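Local coordinates for DNA repair protein RAD7 (Saccharomyces cerevisiae, PDB 5ZB2) that is a component of the global genome repair complex, which promotes excision repair of nontranscribing DNA, and contributes here its C-terminal part with the leucine-rich repeats, crystallised with Elc1, at residues 145-158 and 166-178. Residues are numbered along the deposited sequence; the frame is centred on the assembly and turned at random.
Sequences EKFFVIMKGRLEEF and FTDKSLSNLLINC
Phe-148 fits as a knob into the hole formed by Ser-170, Asn-173, Leu-174 and Asn-177. Leu-174 CB lies over one face of its ring, 3.8 Å from the centroid in a CH-pi contact, while Leu-174 CD1 lies over the same ring, nearest CE1. At the ring edge, Phe-148 CZ meets Phe-166 CE1 at 3.8 Å. Replacing Phe-148 by an alanine is likely to lose both the face against Leu-174 CB and the edge contact with Phe-166, leaving a gap between the two helices. Deeper in, Phe-158 CD2 packs against Leu-174 CD2 (3.6 Å), the other branch of the same leucine. Leu-155 CB reaches Cys-178 SG at 4.0 Å. Towards solvent, the extended Glu-145 forms a long salt bridge from OE1 to Lys-169 NZ (3.3 Å). Asn-177, its CG anti to the carbonyl carbon (chi1 -74°), turns ND2 back to Asn-173 O (2.8 Å), which fixes the amide beside Val-149. The 145-150 turns of helix 141-150 run 9° from helix 168-178, with axes 8.8 Å apart at closest approach, as successive helices do in a leucine-rich-repeat solenoid. Beneath them strand 157-161 lies between strands 130-134 and 184-188; helices 115-124 and 199-202 continue the helical row on either side.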
loop_
_atom_site.group_PDB
_atom_site.type_symbol
_atom_site.label_atom_id
_atom_site.label_comp_id
_atom_site.label_asym_id
_atom_site.label_seq_id
_atom_site.Cartn_x
_atom_site.Cartn_y
_atom_site.Cartn_z
ATOM N N GLU A 145 -7.650 -20.778 -3.817
ATOM C CA GLU A 145 -8.694 -21.338 -2.963
ATOM C C GLU A 145 -9.308 -20.266 -2.069
ATOM O O GLU A 145 -10.535 -20.147 -1.980
ATOM C CB GLU A 145 -8.134 -22.484 -2.120
ATOM C CG GLU A 145 -9.178 -23.118 -1.205
ATOM C CD GLU A 145 -8.706 -24.408 -0.553
ATOM O OE1 GLU A 145 -7.515 -24.759 -0.692
ATOM O OE2 GLU A 145 -9.536 -25.072 0.105
ATOM N N LYS A 146 -8.467 -19.478 -1.392
ATOM C CA LYS A 146 -8.991 -18.431 -0.518
ATOM C C LYS A 146 -9.849 -17.443 -1.295
ATOM O O LYS A 146 -10.893 -16.995 -0.807
ATOM C CB LYS A 146 -7.848 -17.699 0.180
ATOM C CG LYS A 146 -7.108 -18.532 1.204
ATOM C CD LYS A 146 -6.149 -17.678 2.015
ATOM C CE LYS A 146 -5.295 -18.525 2.943
ATOM N NZ LYS A 146 -4.369 -19.417 2.190
ATOM N N PHE A 147 -9.425 -17.090 -2.508
ATOM C CA PHE A 147 -10.192 -16.145 -3.313
ATOM C C PHE A 147 -11.561 -16.711 -3.676
ATOM O O PHE A 147 -12.565 -15.990 -3.642
ATOM C CB PHE A 147 -9.399 -15.778 -4.569
ATOM C CG PHE A 147 -10.206 -15.062 -5.608
ATOM C CD1 PHE A 147 -10.501 -13.720 -5.472
ATOM C CD2 PHE A 147 -10.663 -15.733 -6.729
ATOM C CE1 PHE A 147 -11.242 -13.060 -6.429
ATOM C CE2 PHE A 147 -11.401 -15.077 -7.690
ATOM C CZ PHE A 147 -11.688 -13.737 -7.541
ATOM N N PHE A 148 -11.626 -18.000 -4.016
ATOM C CA PHE A 148 -12.903 -18.596 -4.407
ATOM C C PHE A 148 -13.835 -18.772 -3.213
ATOM O O PHE A 148 -15.054 -18.648 -3.363
ATOM C CB PHE A 148 -12.664 -19.933 -5.104
ATOM C CG PHE A 148 -11.924 -19.810 -6.406
ATOM C CD1 PHE A 148 -12.271 -18.836 -7.325
ATOM C CD2 PHE A 148 -10.872 -20.658 -6.705
ATOM C CE1 PHE A 148 -11.590 -18.716 -8.519
ATOM C CE2 PHE A 148 -10.188 -20.540 -7.895
ATOM C CZ PHE A 148 -10.547 -19.569 -8.801
ATOM N N VAL A 149 -13.294 -19.054 -2.026
ATOM C CA VAL A 149 -14.134 -19.098 -0.830
ATOM C C VAL A 149 -14.794 -17.742 -0.603
ATOM O O VAL A 149 -15.998 -17.651 -0.335
ATOM C CB VAL A 149 -13.309 -19.539 0.393
ATOM C CG1 VAL A 149 -14.119 -19.404 1.683
ATOM C CG2 VAL A 149 -12.832 -20.975 0.222
ATOM N N ILE A 150 -14.014 -16.665 -0.719
ATOM C CA ILE A 150 -14.552 -15.324 -0.516
ATOM C C ILE A 150 -15.602 -14.990 -1.566
ATOM O O ILE A 150 -16.558 -14.259 -1.283
ATOM C CB ILE A 150 -13.407 -14.289 -0.519
ATOM C CG1 ILE A 150 -12.497 -14.517 0.691
ATOM C CG2 ILE A 150 -13.960 -12.861 -0.503
ATOM C CD1 ILE A 150 -11.235 -13.692 0.680
ATOM N N MET A 151 -15.441 -15.495 -2.789
ATOM C CA MET A 151 -16.371 -15.210 -3.875
ATOM C C MET A 151 -17.494 -16.238 -3.980
ATOM O O MET A 151 -18.293 -16.167 -4.918
ATOM C CB MET A 151 -15.615 -15.145 -5.212
ATOM C CG MET A 151 -14.590 -14.016 -5.314
ATOM S SD MET A 151 -15.310 -12.369 -5.135
ATOM C CE MET A 151 -16.346 -12.283 -6.595
ATOM N N LYS A 152 -17.564 -17.186 -3.051
ATOM C CA LYS A 152 -18.592 -18.218 -3.069
ATOM C C LYS A 152 -19.975 -17.613 -3.273
ATOM O O LYS A 152 -20.392 -16.721 -2.528
ATOM C CB LYS A 152 -18.537 -19.001 -1.754
ATOM C CG LYS A 152 -19.526 -20.147 -1.651
ATOM C CD LYS A 152 -19.381 -20.870 -0.320
ATOM C CE LYS A 152 -20.373 -22.014 -0.195
ATOM N NZ LYS A 152 -20.260 -22.711 1.117
ATOM N N GLY A 153 -20.683 -18.093 -4.295
ATOM C CA GLY A 153 -22.030 -17.642 -4.569
ATOM C C GLY A 153 -22.139 -16.299 -5.257
ATOM O O GLY A 153 -23.254 -15.904 -5.626
ATOM N N ARG A 154 -21.031 -15.582 -5.445
ATOM C CA ARG A 154 -21.039 -14.270 -6.082
ATOM C C ARG A 154 -20.467 -14.276 -7.490
ATOM O O ARG A 154 -20.846 -13.429 -8.300
ATOM C CB ARG A 154 -20.233 -13.268 -5.245
ATOM C CG ARG A 154 -20.685 -13.116 -3.799
ATOM C CD ARG A 154 -19.570 -12.513 -2.945
ATOM N NE ARG A 154 -18.994 -11.318 -3.561
ATOM C CZ ARG A 154 -17.836 -10.770 -3.206
ATOM N NH1 ARG A 154 -17.107 -11.306 -2.234
ATOM N NH2 ARG A 154 -17.400 -9.684 -3.830
ATOM N N LEU A 155 -19.563 -15.202 -7.794
ATOM C CA LEU A 155 -18.806 -15.181 -9.039
ATOM C C LEU A 155 -19.620 -15.856 -10.139
ATOM O O LEU A 155 -19.827 -17.073 -10.113
ATOM C CB LEU A 155 -17.461 -15.873 -8.842
ATOM C CG LEU A 155 -16.410 -15.694 -9.932
ATOM C CD1 LEU A 155 -16.050 -14.225 -10.113
ATOM C CD2 LEU A 155 -15.178 -16.510 -9.581
ATOM N N GLU A 156 -20.080 -15.062 -11.107
ATOM C CA GLU A 156 -20.823 -15.576 -12.251
ATOM C C GLU A 156 -19.963 -15.751 -13.496
ATOM O O GLU A 156 -20.355 -16.500 -14.398
ATOM C CB GLU A 156 -21.990 -14.638 -12.585
ATOM C CG GLU A 156 -23.015 -14.505 -11.469
ATOM C CD GLU A 156 -23.992 -13.364 -11.694
ATOM O OE1 GLU A 156 -24.672 -12.967 -10.725
ATOM O OE2 GLU A 156 -24.074 -12.857 -12.831
ATOM N N GLU A 157 -18.811 -15.087 -13.567
ATOM C CA GLU A 157 -17.964 -15.119 -14.753
ATOM C C GLU A 157 -16.509 -15.120 -14.313
ATOM O O GLU A 157 -16.078 -14.218 -13.587
ATOM C CB GLU A 157 -18.254 -13.923 -15.664
ATOM C CG GLU A 157 -17.422 -13.887 -16.923
ATOM C CD GLU A 157 -17.961 -12.906 -17.948
ATOM O OE1 GLU A 157 -18.129 -11.717 -17.603
ATOM O OE2 GLU A 157 -18.225 -13.327 -19.094
ATOM N N PHE A 158 -15.755 -16.129 -14.744
ATOM C CA PHE A 158 -14.343 -16.232 -14.398
ATOM C C PHE A 158 -13.569 -16.730 -15.608
ATOM O O PHE A 158 -13.853 -17.816 -16.126
ATOM C CB PHE A 158 -14.130 -17.164 -13.201
ATOM C CG PHE A 158 -12.710 -17.194 -12.702
ATOM C CD1 PHE A 158 -12.167 -16.098 -12.049
ATOM C CD2 PHE A 158 -11.919 -18.316 -12.888
ATOM C CE1 PHE A 158 -10.862 -16.117 -11.592
ATOM C CE2 PHE A 158 -10.607 -18.341 -12.431
ATOM C CZ PHE A 158 -10.083 -17.240 -11.780
ATOM N N PHE A 166 -2.109 -22.104 -11.691
ATOM C CA PHE A 166 -3.527 -22.429 -11.545
ATOM C C PHE A 166 -3.675 -23.928 -11.791
ATOM O O PHE A 166 -3.783 -24.379 -12.933
ATOM C CB PHE A 166 -4.377 -21.609 -12.507
ATOM C CG PHE A 166 -5.847 -21.676 -12.220
ATOM C CD1 PHE A 166 -6.394 -20.932 -11.189
ATOM C CD2 PHE A 166 -6.684 -22.482 -12.978
ATOM C CE1 PHE A 166 -7.750 -20.986 -10.913
ATOM C CE2 PHE A 166 -8.043 -22.540 -12.710
ATOM C CZ PHE A 166 -8.577 -21.793 -11.675
ATOM N N THR A 167 -3.678 -24.701 -10.715
ATOM C CA THR A 167 -3.570 -26.148 -10.795
ATOM C C THR A 167 -4.949 -26.801 -10.824
ATOM O O THR A 167 -5.982 -26.148 -10.678
ATOM C CB THR A 167 -2.771 -26.677 -9.606
ATOM O OG1 THR A 167 -3.515 -26.450 -8.401
ATOM C CG2 THR A 167 -1.422 -25.961 -9.510
ATOM N N ASP A 168 -4.951 -28.122 -11.013
ATOM C CA ASP A 168 -6.196 -28.881 -10.932
ATOM C C ASP A 168 -6.889 -28.659 -9.594
ATOM O O ASP A 168 -8.120 -28.538 -9.534
ATOM C CB ASP A 168 -5.912 -30.368 -11.159
ATOM C CG ASP A 168 -5.702 -30.705 -12.625
ATOM O OD1 ASP A 168 -6.417 -30.131 -13.478
ATOM O OD2 ASP A 168 -4.821 -31.538 -12.929
ATOM N N LYS A 169 -6.116 -28.583 -8.507
ATOM C CA LYS A 169 -6.704 -28.282 -7.206
ATOM C C LYS A 169 -7.431 -26.944 -7.231
ATOM O O LYS A 169 -8.527 -26.814 -6.674
ATOM C CB LYS A 169 -5.619 -28.281 -6.130
ATOM C CG LYS A 169 -6.152 -28.237 -4.705
ATOM C CD LYS A 169 -5.019 -28.214 -3.687
ATOM C CE LYS A 169 -5.495 -28.634 -2.300
ATOM N NZ LYS A 169 -6.610 -27.790 -1.787
ATOM N N SER A 170 -6.836 -25.938 -7.876
ATOM C CA SER A 170 -7.463 -24.621 -7.945
ATOM C C SER A 170 -8.753 -24.669 -8.748
ATOM O O SER A 170 -9.737 -24.011 -8.396
ATOM C CB SER A 170 -6.494 -23.612 -8.561
ATOM O OG SER A 170 -5.209 -23.729 -7.979
ATOM N N LEU A 171 -8.757 -25.426 -9.848
ATOM C CA LEU A 171 -9.980 -25.610 -10.622
ATOM C C LEU A 171 -11.071 -26.264 -9.781
ATOM O O LEU A 171 -12.238 -25.853 -9.837
ATOM C CB LEU A 171 -9.684 -26.451 -11.863
ATOM C CG LEU A 171 -10.884 -26.800 -12.745
ATOM C CD1 LEU A 171 -11.506 -25.541 -13.327
ATOM C CD2 LEU A 171 -10.474 -27.758 -13.844
ATOM N N SER A 172 -10.717 -27.292 -9.003
ATOM C CA SER A 172 -11.699 -27.935 -8.136
ATOM C C SER A 172 -12.292 -26.943 -7.141
ATOM O O SER A 172 -13.507 -26.936 -6.912
ATOM C CB SER A 172 -11.063 -29.112 -7.398
ATOM O OG SER A 172 -10.710 -30.144 -8.297
ATOM N N ASN A 173 -11.452 -26.094 -6.541
ATOM C CA ASN A 173 -11.962 -25.119 -5.582
ATOM C C ASN A 173 -12.827 -24.063 -6.260
ATOM O O ASN A 173 -13.770 -23.552 -5.646
ATOM C CB ASN A 173 -10.807 -24.458 -4.832
ATOM C CG ASN A 173 -10.024 -25.442 -3.985
ATOM O OD1 ASN A 173 -8.798 -25.512 -4.069
ATOM N ND2 ASN A 173 -10.730 -26.208 -3.162
ATOM N N LEU A 174 -12.527 -23.717 -7.513
ATOM C CA LEU A 174 -13.416 -22.834 -8.262
ATOM C C LEU A 174 -14.784 -23.477 -8.440
ATOM O O LEU A 174 -15.821 -22.846 -8.199
ATOM C CB LEU A 174 -12.810 -22.502 -9.624
ATOM C CG LEU A 174 -13.770 -21.840 -10.619
ATOM C CD1 LEU A 174 -14.285 -20.522 -10.064
ATOM C CD2 LEU A 174 -13.108 -21.629 -11.973
ATOM N N LEU A 175 -14.803 -24.736 -8.878
ATOM C CA LEU A 175 -16.066 -25.403 -9.166
ATOM C C LEU A 175 -16.832 -25.707 -7.887
ATOM O O LEU A 175 -18.046 -25.498 -7.821
ATOM C CB LEU A 175 -15.806 -26.681 -9.957
ATOM C CG LEU A 175 -15.178 -26.469 -11.334
ATOM C CD1 LEU A 175 -14.847 -27.803 -11.983
ATOM C CD2 LEU A 175 -16.098 -25.649 -12.222
ATOM N N ILE A 176 -16.135 -26.195 -6.858
ATOM C CA ILE A 176 -16.790 -26.486 -5.588
ATOM C C ILE A 176 -17.438 -25.229 -5.018
ATOM O O ILE A 176 -18.575 -25.270 -4.539
ATOM C CB ILE A 176 -15.781 -27.108 -4.604
ATOM C CG1 ILE A 176 -15.407 -28.519 -5.068
ATOM C CG2 ILE A 176 -16.355 -27.149 -3.188
ATOM C CD1 ILE A 176 -14.316 -29.184 -4.246
ATOM N N ASN A 177 -16.738 -24.094 -5.067
ATOM C CA ASN A 177 -17.237 -22.882 -4.422
ATOM C C ASN A 177 -18.155 -22.047 -5.307
ATOM O O ASN A 177 -19.023 -21.340 -4.782
ATOM C CB ASN A 177 -16.067 -22.012 -3.955
ATOM C CG ASN A 177 -15.379 -22.576 -2.728
ATOM O OD1 ASN A 177 -15.863 -22.415 -1.609
ATOM N ND2 ASN A 177 -14.247 -23.243 -2.933
ATOM N N CYS A 178 -17.996 -22.104 -6.632
ATOM C CA CYS A 178 -18.730 -21.215 -7.522
ATOM C C CYS A 178 -19.392 -21.921 -8.698
ATOM O O CYS A 178 -20.015 -21.247 -9.525
ATOM C CB CYS A 178 -17.794 -20.123 -8.062
ATOM S SG CYS A 178 -16.816 -19.294 -6.783
HETATM O O HOH W 1 -5.635 -25.097 -2.216
#